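Local coordinates for protein alginase (Pseudoalteromonas, PDB 4Q8K) that probably cleaves the polysaccharide alginate, as a polysaccharide lyase of family 18, at residues I235-V240 with Y261-N266. Residues are numbered along the deposited sequence; the frame is centred on the assembly and turned at random.
Sequences ISKVYV and YVRLRN. With SO4 (sulfate ion), chain C.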
loop_
_atom_site.group_PDB
_atom_site.type_symbol
_atom_site.label_atom_id
_atom_site.label_comp_id
_atom_site.label_asym_id
_atom_site.label_seq_id
_atom_site.Cartn_x
_atom_site.Cartn_y
_atom_site.Cartn_z
ATOM N N ILE A 235 1.439 -3.588 -10.414
ATOM C CA ILE A 235 2.338 -4.695 -10.663
ATOM C C ILE A 235 2.450 -5.518 -9.387
ATOM O O ILE A 235 2.482 -6.755 -9.420
ATOM C CB ILE A 235 3.716 -4.153 -11.069
ATOM C CG1 ILE A 235 3.586 -3.245 -12.302
ATOM C CG2 ILE A 235 4.677 -5.279 -11.308
ATOM C CD1 ILE A 235 4.837 -2.445 -12.619
ATOM N N SER A 236 2.501 -4.822 -8.262
ATOM C CA SER A 236 2.450 -5.474 -6.968
ATOM C C SER A 236 1.622 -4.618 -6.021
ATOM O O SER A 236 1.685 -3.401 -6.075
ATOM C CB SER A 236 3.861 -5.671 -6.401
ATOM O OG SER A 236 4.314 -4.498 -5.743
ATOM N N LYS A 237 0.837 -5.260 -5.165
ATOM C CA LYS A 237 0.057 -4.537 -4.169
ATOM C C LYS A 237 -0.009 -5.347 -2.886
ATOM O O LYS A 237 -0.290 -6.542 -2.919
ATOM C CB LYS A 237 -1.363 -4.277 -4.678
ATOM C CG LYS A 237 -1.445 -3.267 -5.800
ATOM C CD LYS A 237 -2.830 -3.256 -6.432
ATOM C CE LYS A 237 -3.091 -4.547 -7.212
ATOM N NZ LYS A 237 -4.440 -4.541 -7.846
ATOM N N VAL A 238 0.267 -4.703 -1.765
ATOM C CA VAL A 238 0.152 -5.354 -0.463
ATOM C C VAL A 238 -1.014 -4.716 0.265
ATOM O O VAL A 238 -1.088 -3.481 0.363
ATOM C CB VAL A 238 1.416 -5.179 0.381
ATOM C CG1 VAL A 238 1.255 -5.851 1.737
ATOM C CG2 VAL A 238 2.629 -5.746 -0.359
ATOM N N TYR A 239 -1.920 -5.552 0.775
ATOM C CA TYR A 239 -3.163 -5.060 1.378
ATOM C C TYR A 239 -3.275 -5.400 2.849
ATOM O O TYR A 239 -2.786 -6.429 3.318
ATOM C CB TYR A 239 -4.391 -5.707 0.737
ATOM C CG TYR A 239 -4.622 -5.474 -0.733
ATOM C CD1 TYR A 239 -3.840 -6.109 -1.684
ATOM C CD2 TYR A 239 -5.668 -4.652 -1.172
ATOM C CE1 TYR A 239 -4.062 -5.929 -3.027
ATOM C CE2 TYR A 239 -5.899 -4.469 -2.528
ATOM C CZ TYR A 239 -5.093 -5.101 -3.444
ATOM O OH TYR A 239 -5.308 -4.929 -4.791
ATOM N N VAL A 240 -3.986 -4.536 3.557
ATOM C CA VAL A 240 -4.491 -4.830 4.885
ATOM C C VAL A 240 -6.007 -4.605 4.792
ATOM O O VAL A 240 -6.464 -3.493 4.536
ATOM C CB VAL A 240 -3.858 -3.930 5.956
ATOM C CG1 VAL A 240 -4.437 -4.241 7.328
ATOM C CG2 VAL A 240 -2.340 -4.101 5.966
ATOM N N TYR A 261 -2.359 -9.526 2.675
ATOM C CA TYR A 261 -2.092 -10.353 1.514
ATOM C C TYR A 261 -1.462 -9.537 0.418
ATOM O O TYR A 261 -1.428 -8.295 0.478
ATOM C CB TYR A 261 -3.378 -11.030 1.002
ATOM C CG TYR A 261 -4.481 -10.089 0.551
ATOM C CD1 TYR A 261 -4.556 -9.648 -0.768
ATOM C CD2 TYR A 261 -5.460 -9.678 1.437
ATOM C CE1 TYR A 261 -5.574 -8.811 -1.186
ATOM C CE2 TYR A 261 -6.487 -8.828 1.028
ATOM C CZ TYR A 261 -6.536 -8.407 -0.281
ATOM O OH TYR A 261 -7.552 -7.561 -0.679
ATOM N N VAL A 262 -0.969 -10.238 -0.591
ATOM C CA VAL A 262 -0.340 -9.581 -1.707
ATOM C C VAL A 262 -0.971 -10.021 -3.017
ATOM O O VAL A 262 -1.383 -11.178 -3.172
ATOM C CB VAL A 262 1.183 -9.858 -1.717
ATOM C CG1 VAL A 262 1.444 -11.363 -1.851
ATOM C CG2 VAL A 262 1.845 -9.088 -2.844
ATOM N N ARG A 263 -1.080 -9.092 -3.958
ATOM C CA ARG A 263 -1.382 -9.462 -5.335
ATOM C C ARG A 263 -0.191 -9.069 -6.179
ATOM O O ARG A 263 0.295 -7.930 -6.079
ATOM C CB ARG A 263 -2.610 -8.712 -5.852
ATOM C CG ARG A 263 -3.908 -9.162 -5.233
ATOM C CD ARG A 263 -5.089 -8.338 -5.728
ATOM N NE ARG A 263 -6.329 -9.027 -5.393
ATOM C CZ ARG A 263 -6.936 -9.876 -6.213
ATOM N NH1 ARG A 263 -6.422 -10.108 -7.413
ATOM N NH2 ARG A 263 -8.048 -10.490 -5.831
ATOM N N LEU A 264 0.255 -10.010 -7.006
ATOM C CA LEU A 264 1.356 -9.815 -7.942
ATOM C C LEU A 264 0.890 -10.088 -9.363
ATOM O O LEU A 264 0.350 -11.156 -9.654
ATOM C CB LEU A 264 2.520 -10.759 -7.607
ATOM C CG LEU A 264 3.118 -10.605 -6.210
ATOM C CD1 LEU A 264 4.203 -11.672 -5.968
ATOM C CD2 LEU A 264 3.691 -9.209 -6.037
ATOM N N ARG A 265 1.110 -9.136 -10.264
ATOM C CA ARG A 265 0.710 -9.340 -11.652
ATOM C C ARG A 265 1.772 -10.127 -12.424
ATOM O O ARG A 265 2.885 -9.645 -12.625
ATOM C CB ARG A 265 0.439 -7.999 -12.329
ATOM C CG ARG A 265 -0.293 -8.124 -13.651
ATOM C CD ARG A 265 -0.791 -6.763 -14.152
ATOM N NE ARG A 265 -1.777 -6.132 -13.267
ATOM C CZ ARG A 265 -3.069 -6.454 -13.229
ATOM N NH1 ARG A 265 -3.895 -5.823 -12.402
ATOM N NH2 ARG A 265 -3.541 -7.414 -14.013
ATOM N N ASN A 266 1.436 -11.340 -12.851
ATOM C CA ASN A 266 2.423 -12.178 -13.530
ATOM C C ASN A 266 2.741 -11.745 -14.967
ATOM O O ASN A 266 2.197 -10.750 -15.463
ATOM C CB ASN A 266 2.079 -13.679 -13.428
ATOM C CG ASN A 266 0.802 -14.068 -14.182
ATOM O OD1 ASN A 266 0.095 -14.994 -13.772
ATOM N ND2 ASN A 266 0.526 -13.397 -15.291
HETATM S S SO4 C . -9.075 -5.033 -5.635
HETATM O O1 SO4 C . -9.157 -5.482 -4.259
HETATM O O2 SO4 C . -10.356 -4.487 -6.073
HETATM O O3 SO4 C . -8.045 -3.991 -5.679
HETATM O O4 SO4 C . -8.688 -6.140 -6.509
#
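Tyr239 and Tyr261 meet as near-parallel rings, planes 14° apart but slid so far that they barely overlap: Tyr239 CD1 lies 3.2 Å from Tyr261 CE1, and Tyr239 CB sits over the Tyr261 face, 3.8 Å from its centroid. Tyr261 CG is flanked by its own backbone N and C (chi1 61°), which brings the end of the side chain back toward Tyr239, CE1 over one face of that ring. Beneath this tight pair the antiparallel strands are joined by backbone hydrogen bonds, among them Tyr239 N to Tyr261 O at 2.8 Å. On the opposite face Val238 CG2 and Val262 CG2 approach to 4.2 Å, and Leu264 CD2 packs on Ser236 CB. This face turns inward in the two-sheet beta-jelly roll, against Val298 and Phe305 of the second sheet. Shortening Tyr239 to an alanine would probably open a gap beside Tyr261, leaving Phe248 stacked on that ring. Past the Tyr239 hydroxyl the contact loosens at partly exposed Lys237, salt-bridged to Glu271, and Arg263, salt-bridged to Glu271 and Glu245. Arg263 CD lies 3.5 Å from Tyr239 OH, which receives a weak bond from Lys237 NZ and gives a 3.0 Å hydrogen bond to sulfate O3, an ion probably picked up in crystallisation.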